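Local coordinates for protein heme oxygenase (mycobilin-producing) (Mycobacterium tuberculosis, PDB 3HX9) that binds two hemes in its active site and probably degrades the porphyrin ring oxidatively to mycobilin, with release of the iron, at residues V3-A8 and V53-E58; N7-P12 and T85-L90. All blocks are in the same frame, centred on the assembly; numbering follows the deposited sequence.

Overall arrangement
Contacts 1 and 2 follow one another along strand 3-9, with their centres about 13 Å apart and Asn-7 and Ala-8 common to both. Contact 1 joins this strand to strand 51-57 and contact 2 to strand 87-99, which places 3-9 between the two in the antiparallel sheet. The contacts also touch directly: Ile-6 O lies 2.8 Å from Leu-90 N, a probable hydrogen bond, and Val-53 CG2 packs 3.9 Å from Ile-9 CD1. Both reach the same heme, Asn-7, Val-53 and Thr-55 from contact 1, and Asn-7, Thr-85, Gly-86 and Leu-89 from contact 2. The side chain of Asn-7 also approaches the second heme, nearest atoms about 6 Å apart.

Contact 1: residues V3-A8 and V53-E58; sequences VVKINA and VVTHWE. With HEM (protoporphyrin IX containing Fe), chain E.
Thr-55 and Lys-5 form an antiparallel hydrogen-bonded pair with an extra bond from a side chain. The CB of Thr-55 lies 3.6 Å from Lys-5 O. At chi1 72°, OG1 sits between the backbone N and the carbonyl carbon and gives a 2.8 Å hydrogen bond to Lys-5 O, lying in the carbonyl plane on a lone pair. Since Thr-55 N also donates to this oxygen, Lys-5 O is held by two donors. OG1 in turn accepts from Trp-57 NE1 at 2.9 Å, near the plane of the indole, while the other branch, CG2, ends 3.3 Å from HEM CBB. Strands 3-8 and 53-57 belong to the sheet of the dimeric alpha/beta-barrel fold of the antibiotic biosynthesis monooxygenase family; the N-to-C directions of these short segments make 160°, close to antiparallel. On the same face as Thr-55, Asn-7 has CG anti to its own N (chi1 -156°), with OD1 3.2 Å from HEM CHD, and Val-53 CG1 is 3.9 Å from HEM C4B. On the other face Val-4 CG1 meets Val-54 CG1 at 3.8 Å, and the Val-4 and His-56 side chains lie side by side. Val-4 packs on Leu-42 and Ile-6 on Phe-52 of the second subunit.

Contact 2: residues N7-P12 and T85-L90; sequences NAIEVP and TGASLL. With HEM (protoporphyrin IX containing Fe), chain E.
Asn-7 faces Leu-89 across a non-hydrogen-bonded pair, yet its amide leans along the sheet to Ala-87, whose CB is 3.6 Å from OD1 of Asn-7. Ala-8 pairs with Ser-88 in the hydrogen-bonded manner. Its N donates to Ser-88 O at 2.8 Å, nearly straight at 171°, while the return bond from Ser-88 N to Ala-8 O is more bent, at 146°. The CB of Ala-8 meets Leu-90 CD1. Ile-9, opposite Ala-87, turns CG2 to within 3.8 Å of Ala-87 CB, on the face that carries Asn-7. Glu-10 continues the backbone pairing: its N donates to Gly-86 O, and its O accepts from Thr-85 N at 2.8 Å. With chi1 near -76° and a bend at chi2, the Glu-10 carboxylate comes beside Gly-86, OE2 3.7 Å from Gly-86 CA. Its OE1 accepts from a water at 2.7 Å; the same water donates to Ala-8 O and accepts from Ser-88 OG, thus tying both strands together. Farther on, the Thr-85 methyl CG2 abuts CG of the Pro-12 ring at 3.9 Å. The second segment also borders the heme pocket: Gly-86 N is 2.9 Å from propionate oxygen O2D of HEM, and Leu-89 CD1 packs near its vinyl carbon CBC. Ile-9 rests on Leu-19 and Phe-23 of helix 16-25 and on Tyr-51 of strand 51-57, while Leu-90 packs on Gly-47 of the second subunit.

Contact 1: residues V3-A8 and V53-E58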
# COMPACT_ATOMS: atom_id res chain seq x y z
N VAL A 3 9.79 -0.59 -6.33
CA VAL A 3 9.05 0.66 -5.99
C VAL A 3 7.61 0.34 -5.96
O VAL A 3 7.17 -0.64 -6.56
CB VAL A 3 9.31 1.82 -6.99
CG1 VAL A 3 10.81 2.22 -6.93
CG2 VAL A 3 8.94 1.43 -8.48
N VAL A 4 6.85 1.24 -5.34
CA VAL A 4 5.39 1.13 -5.29
C VAL A 4 4.83 2.45 -5.80
O VAL A 4 5.30 3.53 -5.39
CB VAL A 4 4.92 0.90 -3.81
CG1 VAL A 4 3.41 0.96 -3.79
CG2 VAL A 4 5.24 -0.49 -3.37
N LYS A 5 3.91 2.35 -6.75
CA LYS A 5 3.22 3.53 -7.27
C LYS A 5 1.74 3.34 -7.01
O LYS A 5 1.13 2.41 -7.52
CB LYS A 5 3.49 3.61 -8.76
CG LYS A 5 5.03 3.61 -9.13
CD LYS A 5 5.73 4.94 -8.59
CE LYS A 5 7.18 5.19 -9.12
NZ LYS A 5 7.58 3.93 -9.50
N ILE A 6 1.13 4.23 -6.21
CA ILE A 6 -0.24 3.98 -5.83
C ILE A 6 -1.06 5.09 -6.52
O ILE A 6 -0.71 6.28 -6.30
CB ILE A 6 -0.39 4.20 -4.30
CG1 ILE A 6 0.55 3.24 -3.53
CG2 ILE A 6 -1.93 3.99 -3.87
CD1 ILE A 6 0.25 3.06 -2.04
N ASN A 7 -2.07 4.72 -7.28
CA ASN A 7 -3.05 5.74 -7.71
C ASN A 7 -4.12 5.78 -6.68
O ASN A 7 -4.85 4.80 -6.53
CB ASN A 7 -3.56 5.48 -9.12
CG ASN A 7 -4.08 6.77 -9.78
OD1 ASN A 7 -5.11 6.72 -10.44
ND2 ASN A 7 -3.37 7.85 -9.61
N ALA A 8 -4.26 6.93 -5.99
CA ALA A 8 -5.28 7.03 -4.96
C ALA A 8 -6.44 7.77 -5.60
O ALA A 8 -6.35 8.98 -5.83
CB ALA A 8 -4.76 7.75 -3.65
N VAL A 53 -4.97 2.00 -5.77
CA VAL A 53 -4.59 1.09 -6.82
C VAL A 53 -3.08 0.97 -6.63
O VAL A 53 -2.34 1.87 -6.97
CB VAL A 53 -4.93 1.67 -8.19
CG1 VAL A 53 -4.50 0.70 -9.32
CG2 VAL A 53 -6.50 1.84 -8.23
N VAL A 54 -2.67 -0.11 -5.99
CA VAL A 54 -1.28 -0.28 -5.49
C VAL A 54 -0.51 -1.07 -6.53
O VAL A 54 -0.73 -2.29 -6.67
CB VAL A 54 -1.26 -1.00 -4.15
CG1 VAL A 54 0.21 -1.16 -3.63
CG2 VAL A 54 -2.12 -0.26 -3.15
N THR A 55 0.38 -0.40 -7.25
CA THR A 55 1.09 -1.12 -8.32
C THR A 55 2.55 -1.26 -7.91
O THR A 55 3.12 -0.41 -7.21
CB THR A 55 1.02 -0.42 -9.68
OG1 THR A 55 1.86 0.77 -9.69
CG2 THR A 55 -0.41 -0.05 -10.00
N HIS A 56 3.16 -2.37 -8.35
CA HIS A 56 4.55 -2.71 -7.93
C HIS A 56 5.43 -2.86 -9.17
O HIS A 56 5.01 -3.48 -10.16
CB HIS A 56 4.46 -4.09 -7.26
CG HIS A 56 3.65 -4.05 -6.00
ND1 HIS A 56 2.30 -4.28 -5.95
CD2 HIS A 56 4.04 -3.74 -4.73
CE1 HIS A 56 1.88 -4.16 -4.69
NE2 HIS A 56 2.93 -3.87 -3.93
N TRP A 57 6.61 -2.26 -9.11
CA TRP A 57 7.53 -2.27 -10.26
C TRP A 57 8.93 -2.57 -9.78
O TRP A 57 9.31 -2.24 -8.67
CB TRP A 57 7.52 -0.95 -10.98
CG TRP A 57 6.15 -0.54 -11.45
CD1 TRP A 57 5.13 0.02 -10.70
CD2 TRP A 57 5.62 -0.78 -12.75
NE1 TRP A 57 4.01 0.12 -11.47
CE2 TRP A 57 4.28 -0.30 -12.76
CE3 TRP A 57 6.16 -1.29 -13.94
CZ2 TRP A 57 3.45 -0.40 -13.91
CZ3 TRP A 57 5.36 -1.40 -15.08
CH2 TRP A 57 4.01 -0.91 -15.07
N GLU A 58 9.72 -3.16 -10.65
CA GLU A 58 11.15 -3.31 -10.36
C GLU A 58 11.92 -2.02 -10.18
O GLU A 58 12.87 -1.98 -9.38
CB GLU A 58 11.80 -4.09 -11.51
CG GLU A 58 11.07 -5.39 -11.81
CD GLU A 58 11.94 -6.40 -12.53
OE1 GLU A 58 12.71 -5.99 -13.46
OE2 GLU A 58 11.83 -7.61 -12.13
CHA HEM E . -8.47 5.62 -14.28
CHB HEM E . -7.28 0.91 -14.50
CHC HEM E . -2.88 1.99 -12.71
CHD HEM E . -3.83 6.70 -13.36
C1A HEM E . -8.52 4.25 -14.42
C2A HEM E . -9.72 3.52 -14.73
C3A HEM E . -9.40 2.23 -14.81
C4A HEM E . -8.02 2.09 -14.51
CMA HEM E . -10.31 1.03 -15.07
CAA HEM E . -11.12 4.18 -14.94
CBA HEM E . -11.80 4.35 -13.57
CGA HEM E . -13.20 4.93 -13.60
O1A HEM E . -13.38 5.99 -13.04
O2A HEM E . -14.13 4.35 -14.18
C1B HEM E . -6.00 0.83 -14.02
C2B HEM E . -5.30 -0.43 -13.81
C3B HEM E . -4.07 -0.13 -13.30
C4B HEM E . -3.98 1.31 -13.16
CMB HEM E . -5.82 -1.84 -14.13
CAB HEM E . -3.05 -1.19 -12.89
CBB HEM E . -1.74 -0.98 -12.90
C1C HEM E . -2.76 3.35 -12.75
C2C HEM E . -1.62 4.10 -12.28
C3C HEM E . -1.96 5.38 -12.45
C4C HEM E . -3.25 5.49 -13.04
CMC HEM E . -0.36 3.55 -11.56
CAC HEM E . -1.10 6.59 -12.10
CBC HEM E . 0.08 6.66 -12.71
C1D HEM E . -5.16 6.85 -13.65
C2D HEM E . -5.79 8.13 -13.75
C3D HEM E . -7.25 7.80 -14.04
C4D HEM E . -7.34 6.35 -14.05
CMD HEM E . -5.07 9.51 -13.61
CAD HEM E . -8.39 8.82 -14.22
CBD HEM E . -8.93 9.05 -12.80
CGD HEM E . -9.92 10.22 -12.84
O1D HEM E . -10.43 10.54 -13.92
O2D HEM E . -10.16 10.94 -11.84
NA HEM E . -7.46 3.34 -14.27
NB HEM E . -5.18 1.84 -13.63
NC HEM E . -3.74 4.22 -13.25
ND HEM E . -6.10 5.85 -13.77
FE HEM E . -5.74 3.84 -13.43

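Contact 2: residues N7-P12 and T85-L90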
# COMPACT_ATOMS: atom_id res chain seq x y z
N ASN A 7 -2.07 4.72 -7.28
CA ASN A 7 -3.05 5.74 -7.71
C ASN A 7 -4.12 5.78 -6.68
O ASN A 7 -4.85 4.80 -6.53
CB ASN A 7 -3.56 5.48 -9.12
CG ASN A 7 -4.08 6.77 -9.78
OD1 ASN A 7 -5.11 6.72 -10.44
ND2 ASN A 7 -3.37 7.85 -9.61
N ALA A 8 -4.26 6.93 -5.99
CA ALA A 8 -5.28 7.03 -4.96
C ALA A 8 -6.44 7.77 -5.60
O ALA A 8 -6.35 8.98 -5.83
CB ALA A 8 -4.76 7.75 -3.65
N ILE A 9 -7.52 7.05 -5.87
CA ILE A 9 -8.59 7.54 -6.78
C ILE A 9 -9.85 7.85 -6.00
O ILE A 9 -10.25 7.14 -5.07
CB ILE A 9 -8.86 6.59 -7.92
CG1 ILE A 9 -9.13 5.16 -7.40
CG2 ILE A 9 -7.65 6.62 -8.79
CD1 ILE A 9 -9.56 4.19 -8.51
N GLU A 10 -10.37 9.03 -6.28
CA GLU A 10 -11.59 9.50 -5.61
C GLU A 10 -12.80 8.91 -6.31
O GLU A 10 -12.99 9.09 -7.49
CB GLU A 10 -11.62 11.05 -5.68
CG GLU A 10 -10.65 11.71 -4.66
CD GLU A 10 -10.00 13.03 -5.17
OE1 GLU A 10 -8.75 13.24 -5.00
OE2 GLU A 10 -10.73 13.87 -5.76
N VAL A 11 -13.61 8.15 -5.59
CA VAL A 11 -14.68 7.41 -6.20
C VAL A 11 -15.94 7.84 -5.50
O VAL A 11 -16.00 7.72 -4.32
CB VAL A 11 -14.51 5.90 -5.94
CG1 VAL A 11 -15.66 5.14 -6.52
CG2 VAL A 11 -13.27 5.44 -6.65
N PRO A 12 -16.95 8.31 -6.22
CA PRO A 12 -18.18 8.79 -5.51
C PRO A 12 -18.81 7.68 -4.68
O PRO A 12 -18.79 6.52 -5.06
CB PRO A 12 -19.14 9.10 -6.68
CG PRO A 12 -18.24 9.59 -7.74
CD PRO A 12 -16.99 8.68 -7.64
N THR A 85 -13.48 10.85 -9.64
CA THR A 85 -13.51 12.31 -9.73
C THR A 85 -12.19 12.98 -9.37
O THR A 85 -12.13 14.19 -9.06
CB THR A 85 -14.65 12.85 -8.84
OG1 THR A 85 -14.49 12.37 -7.51
CG2 THR A 85 -16.01 12.33 -9.35
N GLY A 86 -11.11 12.21 -9.39
CA GLY A 86 -9.80 12.80 -9.18
C GLY A 86 -8.87 11.64 -8.82
O GLY A 86 -9.35 10.51 -8.52
N ALA A 87 -7.58 11.91 -8.87
CA ALA A 87 -6.60 10.88 -8.51
C ALA A 87 -5.33 11.59 -8.03
O ALA A 87 -5.00 12.73 -8.49
CB ALA A 87 -6.32 10.04 -9.73
N SER A 88 -4.56 10.90 -7.20
CA SER A 88 -3.27 11.40 -6.75
C SER A 88 -2.32 10.21 -6.85
O SER A 88 -2.61 9.20 -6.27
CB SER A 88 -3.31 11.82 -5.28
OG SER A 88 -4.20 12.97 -5.14
N LEU A 89 -1.20 10.40 -7.52
CA LEU A 89 -0.16 9.32 -7.60
C LEU A 89 0.73 9.48 -6.42
O LEU A 89 1.38 10.58 -6.24
CB LEU A 89 0.71 9.57 -8.86
CG LEU A 89 1.82 8.56 -9.17
CD1 LEU A 89 1.31 7.15 -9.19
CD2 LEU A 89 2.39 8.95 -10.51
N LEU A 90 0.86 8.43 -5.60
CA LEU A 90 1.69 8.43 -4.44
C LEU A 90 2.83 7.48 -4.77
O LEU A 90 2.57 6.33 -5.15
CB LEU A 90 0.94 7.93 -3.16
CG LEU A 90 -0.50 8.44 -3.06
CD1 LEU A 90 -1.22 7.80 -1.89
CD2 LEU A 90 -0.55 10.00 -2.97
CHA HEM E . -8.47 5.62 -14.28
CHB HEM E . -7.28 0.91 -14.50
CHC HEM E . -2.88 1.99 -12.71
CHD HEM E . -3.83 6.70 -13.36
C1A HEM E . -8.52 4.25 -14.42
C2A HEM E . -9.72 3.52 -14.73
C3A HEM E . -9.40 2.23 -14.81
C4A HEM E . -8.02 2.09 -14.51
CMA HEM E . -10.31 1.03 -15.07
CAA HEM E . -11.12 4.18 -14.94
CBA HEM E . -11.80 4.35 -13.57
CGA HEM E . -13.20 4.93 -13.60
O1A HEM E . -13.38 5.99 -13.04
O2A HEM E . -14.13 4.35 -14.18
C1B HEM E . -6.00 0.83 -14.02
C2B HEM E . -5.30 -0.43 -13.81
C3B HEM E . -4.07 -0.13 -13.30
C4B HEM E . -3.98 1.31 -13.16
CMB HEM E . -5.82 -1.84 -14.13
CAB HEM E . -3.05 -1.19 -12.89
CBB HEM E . -1.74 -0.98 -12.90
C1C HEM E . -2.76 3.35 -12.75
C2C HEM E . -1.62 4.10 -12.28
C3C HEM E . -1.96 5.38 -12.45
C4C HEM E . -3.25 5.49 -13.04
CMC HEM E . -0.36 3.55 -11.56
CAC HEM E . -1.10 6.59 -12.10
CBC HEM E . 0.08 6.66 -12.71
C1D HEM E . -5.16 6.85 -13.65
C2D HEM E . -5.79 8.13 -13.75
C3D HEM E . -7.25 7.80 -14.04
C4D HEM E . -7.34 6.35 -14.05
CMD HEM E . -5.07 9.51 -13.61
CAD HEM E . -8.39 8.82 -14.22
CBD HEM E . -8.93 9.05 -12.80
CGD HEM E . -9.92 10.22 -12.84
O1D HEM E . -10.43 10.54 -13.92
O2D HEM E . -10.16 10.94 -11.84
NA HEM E . -7.46 3.34 -14.27
NB HEM E . -5.18 1.84 -13.63
NC HEM E . -3.74 4.22 -13.25
ND HEM E . -6.10 5.85 -13.77
FE HEM E . -5.74 3.84 -13.43
O HOH W 1 -6.63 11.59 -4.77